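Local structure of Glyco_hydro_cc domain-containing protein (Blastomyces gilchristii, 6UB0) at residues I12-S24 with L214-K228. The protein probably cleaves beta-1,3-glucan chains such as curdlan from one end, as an exo-acting glycoside hydrolase of family GH128 that binds laminaribiose. Residues are numbered along the deposited sequence; the frame is centred on the assembly and turned at random.
Sequences INLLTAFEGGPFS and LVKGGALTSVGKAYK
The ring of F18 and the isobutyl group of L220 meet face-on where the 3-10 segment 12-18 packs on the C-terminal hairpin and helix. L220 lays CD2 over one face of the ring in a CH-pi contact, 3.7 Å from the F18 ring centroid but shifted toward the rim, where CD2 comes to 3.3 Å of CZ. L214 meets the same ring differently, at its edge and nearly in plane, with CB 3.9 Å from F18 CZ. V215 passes alongside in the opposite direction; its CG2 methyl, anti to the carbonyl carbon, touches F18 CE2 at 3.6 Å and also touches the methyl of A17. That methyl packs against L220 CD2 as well, so A17 and F18 both touch V215 and L220.

K228 runs as an extended chain along the backbone of A17 to E19, beside the apolar group. With CG anti to the backbone N (chi1 -169°), its methylenes pass the backbone of F18 and bring NZ to A17 O at 2.8 Å, tilted 28° from the carbonyl plane. Beyond the type II turn F18-G21, F23 and Y227 approach obliquely, their planes at 50° and F23 CE1 3.7 Å from Y227 CE2; the Y227 hydroxyl is engaged by G6 and S208.

Within the second segment, T221 N-caps the helix by accepting from G224 N through OG1, and donates from that same oxygen to L214 O, tying the residue just before the hairpin to the start of the helix. The contact joins the segment leading into strand 23-27 to the hairpin and last helix, bringing early and late parts of the TIM-barrel-type catalytic core together. Its chemistry is mainly apolar, with one lysine ammonium gripping a carbonyl near the C-terminal end of the 3-10 segment, where the carbonyls' partial negative charge would probably favour the lysine's positive charge.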
loop_
_atom_site.group_PDB
_atom_site.type_symbol
_atom_site.label_atom_id
_atom_site.label_comp_id
_atom_site.label_asym_id
_atom_site.label_seq_id
_atom_site.Cartn_x
_atom_site.Cartn_y
_atom_site.Cartn_z
ATOM N N ILE A 12 -0.610 13.300 10.867
ATOM C CA ILE A 12 -1.830 12.572 11.322
ATOM C C ILE A 12 -2.985 13.577 11.487
ATOM O O ILE A 12 -4.156 13.174 11.290
ATOM C CB ILE A 12 -1.597 11.694 12.560
ATOM C CG1 ILE A 12 -2.782 10.734 12.703
ATOM C CG2 ILE A 12 -1.360 12.521 13.799
ATOM C CD1 ILE A 12 -2.512 9.528 13.565
ATOM N N ASN A 13 -2.648 14.845 11.712
ATOM C CA ASN A 13 -3.601 15.987 11.842
ATOM C C ASN A 13 -4.535 16.028 10.626
ATOM O O ASN A 13 -5.731 16.282 10.828
ATOM C CB ASN A 13 -2.871 17.326 11.999
ATOM C CG ASN A 13 -2.105 17.418 13.299
ATOM O OD1 ASN A 13 -2.680 17.211 14.369
ATOM N ND2 ASN A 13 -0.813 17.715 13.234
ATOM N N LEU A 14 -4.063 15.705 9.419
ATOM C CA LEU A 14 -4.892 15.962 8.199
ATOM C C LEU A 14 -5.964 14.890 7.939
ATOM O O LEU A 14 -6.843 15.128 7.079
ATOM C CB LEU A 14 -3.975 16.086 6.992
ATOM C CG LEU A 14 -2.688 16.854 7.237
ATOM C CD1 LEU A 14 -1.807 16.785 6.012
ATOM C CD2 LEU A 14 -2.974 18.295 7.617
ATOM N N LEU A 15 -5.959 13.777 8.662
ATOM C CA LEU A 15 -6.965 12.708 8.492
ATOM C C LEU A 15 -8.354 13.233 8.901
ATOM O O LEU A 15 -9.338 12.756 8.365
ATOM C CB LEU A 15 -6.543 11.475 9.291
ATOM C CG LEU A 15 -5.171 10.914 8.916
ATOM C CD1 LEU A 15 -4.721 9.860 9.896
ATOM C CD2 LEU A 15 -5.162 10.356 7.520
ATOM N N THR A 16 -8.437 14.221 9.796
ATOM C CA THR A 16 -9.740 14.841 10.172
ATOM C C THR A 16 -10.482 15.353 8.922
ATOM O O THR A 16 -11.703 15.183 8.861
ATOM C CB THR A 16 -9.555 15.884 11.276
ATOM O OG1 THR A 16 -9.449 15.103 12.471
ATOM C CG2 THR A 16 -10.710 16.856 11.370
ATOM N N ALA A 17 -9.790 15.894 7.924
ATOM C CA ALA A 17 -10.432 16.458 6.718
ATOM C C ALA A 17 -11.236 15.369 6.004
ATOM O O ALA A 17 -12.134 15.722 5.264
ATOM C CB ALA A 17 -9.419 17.101 5.814
ATOM N N PHE A 18 -10.960 14.098 6.270
ATOM C CA PHE A 18 -11.597 12.936 5.597
ATOM C C PHE A 18 -12.625 12.264 6.514
ATOM O O PHE A 18 -13.196 11.254 6.078
ATOM C CB PHE A 18 -10.514 11.946 5.154
ATOM C CG PHE A 18 -9.679 12.513 4.043
ATOM C CD1 PHE A 18 -10.144 12.451 2.736
ATOM C CD2 PHE A 18 -8.461 13.139 4.292
ATOM C CE1 PHE A 18 -9.407 12.994 1.694
ATOM C CE2 PHE A 18 -7.730 13.696 3.250
ATOM C CZ PHE A 18 -8.204 13.625 1.950
ATOM N N GLU A 19 -12.893 12.823 7.697
ATOM C CA GLU A 19 -13.884 12.266 8.666
ATOM C C GLU A 19 -15.216 11.970 7.992
ATOM O O GLU A 19 -15.695 12.831 7.253
ATOM C CB GLU A 19 -14.203 13.241 9.788
ATOM C CG GLU A 19 -13.831 12.731 11.152
ATOM C CD GLU A 19 -14.199 13.746 12.219
ATOM O OE1 GLU A 19 -13.385 13.983 13.114
ATOM O OE2 GLU A 19 -15.287 14.344 12.090
ATOM N N GLY A 20 -15.778 10.784 8.275
ATOM C CA GLY A 20 -17.073 10.316 7.757
ATOM C C GLY A 20 -17.051 9.898 6.305
ATOM O O GLY A 20 -18.139 9.539 5.813
ATOM N N GLY A 21 -15.903 9.940 5.597
ATOM C CA GLY A 21 -15.760 9.315 4.271
ATOM C C GLY A 21 -15.698 7.784 4.394
ATOM O O GLY A 21 -15.666 7.256 5.498
ATOM N N PRO A 22 -15.683 7.014 3.284
ATOM C CA PRO A 22 -15.694 5.545 3.345
ATOM C C PRO A 22 -14.301 4.935 3.538
ATOM O O PRO A 22 -13.877 4.151 2.744
ATOM C CB PRO A 22 -16.229 5.124 1.978
ATOM C CG PRO A 22 -15.809 6.254 1.053
ATOM C CD PRO A 22 -15.763 7.508 1.894
ATOM N N PHE A 23 -13.674 5.290 4.644
ATOM C CA PHE A 23 -12.274 4.913 4.953
ATOM C C PHE A 23 -12.295 3.853 6.041
ATOM O O PHE A 23 -13.087 3.946 6.981
ATOM C CB PHE A 23 -11.462 6.165 5.298
ATOM C CG PHE A 23 -11.484 7.183 4.186
ATOM C CD1 PHE A 23 -10.801 6.982 3.000
ATOM C CD2 PHE A 23 -12.182 8.355 4.315
ATOM C CE1 PHE A 23 -10.830 7.925 1.979
ATOM C CE2 PHE A 23 -12.164 9.316 3.325
ATOM C CZ PHE A 23 -11.549 9.081 2.135
ATOM N N SER A 24 -11.491 2.818 5.885
ATOM C CA SER A 24 -11.420 1.752 6.900
ATOM C C SER A 24 -10.021 1.715 7.461
ATOM O O SER A 24 -9.878 1.097 8.524
ATOM C CB SER A 24 -11.847 0.448 6.300
ATOM O OG SER A 24 -10.956 0.076 5.282
ATOM N N LEU A 214 -3.554 15.965 -0.759
ATOM C CA LEU A 214 -5.014 16.074 -1.054
ATOM C C LEU A 214 -5.665 17.138 -0.172
ATOM O O LEU A 214 -6.840 17.416 -0.388
ATOM C CB LEU A 214 -5.672 14.718 -0.807
ATOM C CG LEU A 214 -5.354 13.629 -1.833
ATOM C CD1 LEU A 214 -5.984 12.299 -1.396
ATOM C CD2 LEU A 214 -5.852 14.033 -3.214
ATOM N N VAL A 215 -4.923 17.624 0.825
ATOM C CA VAL A 215 -5.271 18.723 1.775
ATOM C C VAL A 215 -4.227 19.835 1.614
ATOM O O VAL A 215 -3.039 19.498 1.437
ATOM C CB VAL A 215 -5.281 18.124 3.188
ATOM C CG1 VAL A 215 -5.455 19.159 4.289
ATOM C CG2 VAL A 215 -6.331 17.031 3.281
ATOM N N LYS A 216 -4.616 21.105 1.680
ATOM C CA LYS A 216 -3.650 22.240 1.610
ATOM C C LYS A 216 -4.143 23.404 2.481
ATOM O O LYS A 216 -5.283 23.859 2.269
ATOM C CB LYS A 216 -3.451 22.632 0.143
ATOM C CG LYS A 216 -2.659 23.911 -0.107
ATOM C CD LYS A 216 -1.156 23.751 0.022
ATOM C CE LYS A 216 -0.423 25.073 0.201
ATOM N NZ LYS A 216 -0.520 25.955 -0.993
ATOM N N GLY A 217 -3.311 23.856 3.427
ATOM C CA GLY A 217 -3.636 24.928 4.397
ATOM C C GLY A 217 -4.754 24.507 5.334
ATOM O O GLY A 217 -5.627 25.334 5.647
ATOM N N GLY A 218 -4.790 23.225 5.679
ATOM C CA GLY A 218 -5.807 22.632 6.561
ATOM C C GLY A 218 -7.102 22.327 5.835
ATOM O O GLY A 218 -7.999 21.853 6.502
ATOM N N ALA A 219 -7.208 22.567 4.524
ATOM C CA ALA A 219 -8.461 22.373 3.757
ATOM C C ALA A 219 -8.299 21.280 2.696
ATOM O O ALA A 219 -7.282 21.290 2.041
ATOM C CB ALA A 219 -8.864 23.690 3.126
ATOM N N LEU A 220 -9.308 20.422 2.492
ATOM C CA LEU A 220 -9.371 19.497 1.322
ATOM C C LEU A 220 -9.221 20.350 0.069
ATOM O O LEU A 220 -9.903 21.336 -0.031
ATOM C CB LEU A 220 -10.688 18.727 1.203
ATOM C CG LEU A 220 -10.953 17.566 2.161
ATOM C CD1 LEU A 220 -12.270 16.909 1.809
ATOM C CD2 LEU A 220 -9.852 16.529 2.129
ATOM N N THR A 221 -8.379 19.919 -0.860
ATOM C CA THR A 221 -8.384 20.371 -2.273
ATOM C C THR A 221 -9.585 19.735 -2.981
ATOM O O THR A 221 -10.293 18.951 -2.355
ATOM C CB THR A 221 -7.059 19.987 -2.948
ATOM O OG1 THR A 221 -7.168 18.607 -3.313
ATOM C CG2 THR A 221 -5.861 20.228 -2.052
ATOM N N SER A 222 -9.783 20.004 -4.280
ATOM C CA SER A 222 -10.914 19.415 -5.058
ATOM C C SER A 222 -10.646 17.934 -5.339
ATOM O O SER A 222 -11.619 17.135 -5.514
ATOM C CB SER A 222 -11.175 20.156 -6.333
ATOM O OG SER A 222 -10.483 19.544 -7.404
ATOM N N VAL A 223 -9.364 17.579 -5.390
ATOM C CA VAL A 223 -8.960 16.152 -5.520
ATOM C C VAL A 223 -9.342 15.406 -4.232
ATOM O O VAL A 223 -9.856 14.282 -4.340
ATOM C CB VAL A 223 -7.471 16.044 -5.869
ATOM C CG1 VAL A 223 -7.105 14.621 -6.285
ATOM C CG2 VAL A 223 -7.091 17.043 -6.955
ATOM N N GLY A 224 -9.075 16.013 -3.076
ATOM C CA GLY A 224 -9.490 15.543 -1.736
ATOM C C GLY A 224 -10.964 15.174 -1.659
ATOM O O GLY A 224 -11.304 14.056 -1.181
ATOM N N LYS A 225 -11.835 16.095 -2.052
ATOM C CA LYS A 225 -13.308 15.886 -2.058
ATOM C C LYS A 225 -13.702 14.684 -2.906
ATOM O O LYS A 225 -14.578 13.926 -2.483
ATOM C CB LYS A 225 -14.034 17.077 -2.677
ATOM C CG LYS A 225 -14.194 18.296 -1.789
ATOM C CD LYS A 225 -14.645 19.509 -2.597
ATOM C CE LYS A 225 -15.097 20.674 -1.742
ATOM N NZ LYS A 225 -16.071 21.538 -2.459
ATOM N N ALA A 226 -13.128 14.547 -4.096
ATOM C CA ALA A 226 -13.416 13.425 -5.012
ATOM C C ALA A 226 -13.062 12.096 -4.325
ATOM O O ALA A 226 -13.833 11.103 -4.440
ATOM C CB ALA A 226 -12.634 13.591 -6.286
ATOM N N TYR A 227 -11.870 12.025 -3.723
ATOM C CA TYR A 227 -11.389 10.787 -3.084
ATOM C C TYR A 227 -12.347 10.447 -1.931
ATOM O O TYR A 227 -12.615 9.271 -1.729
ATOM C CB TYR A 227 -9.950 10.938 -2.600
ATOM C CG TYR A 227 -9.344 9.668 -2.058
ATOM C CD1 TYR A 227 -9.301 8.527 -2.830
ATOM C CD2 TYR A 227 -8.661 9.658 -0.860
ATOM C CE1 TYR A 227 -8.732 7.354 -2.369
ATOM C CE2 TYR A 227 -8.056 8.500 -0.393
ATOM C CZ TYR A 227 -8.047 7.351 -1.166
ATOM O OH TYR A 227 -7.497 6.173 -0.724
ATOM N N LYS A 228 -12.938 11.455 -1.293
ATOM C CA LYS A 228 -13.828 11.307 -0.094
ATOM C C LYS A 228 -15.239 10.833 -0.457
ATOM O O LYS A 228 -15.864 10.233 0.441
ATOM C CB LYS A 228 -13.936 12.647 0.638
ATOM C CG LYS A 228 -14.595 12.596 2.008
ATOM C CD LYS A 228 -14.383 13.891 2.733
ATOM C CE LYS A 228 -14.758 13.854 4.190
ATOM N NZ LYS A 228 -14.806 15.241 4.704
#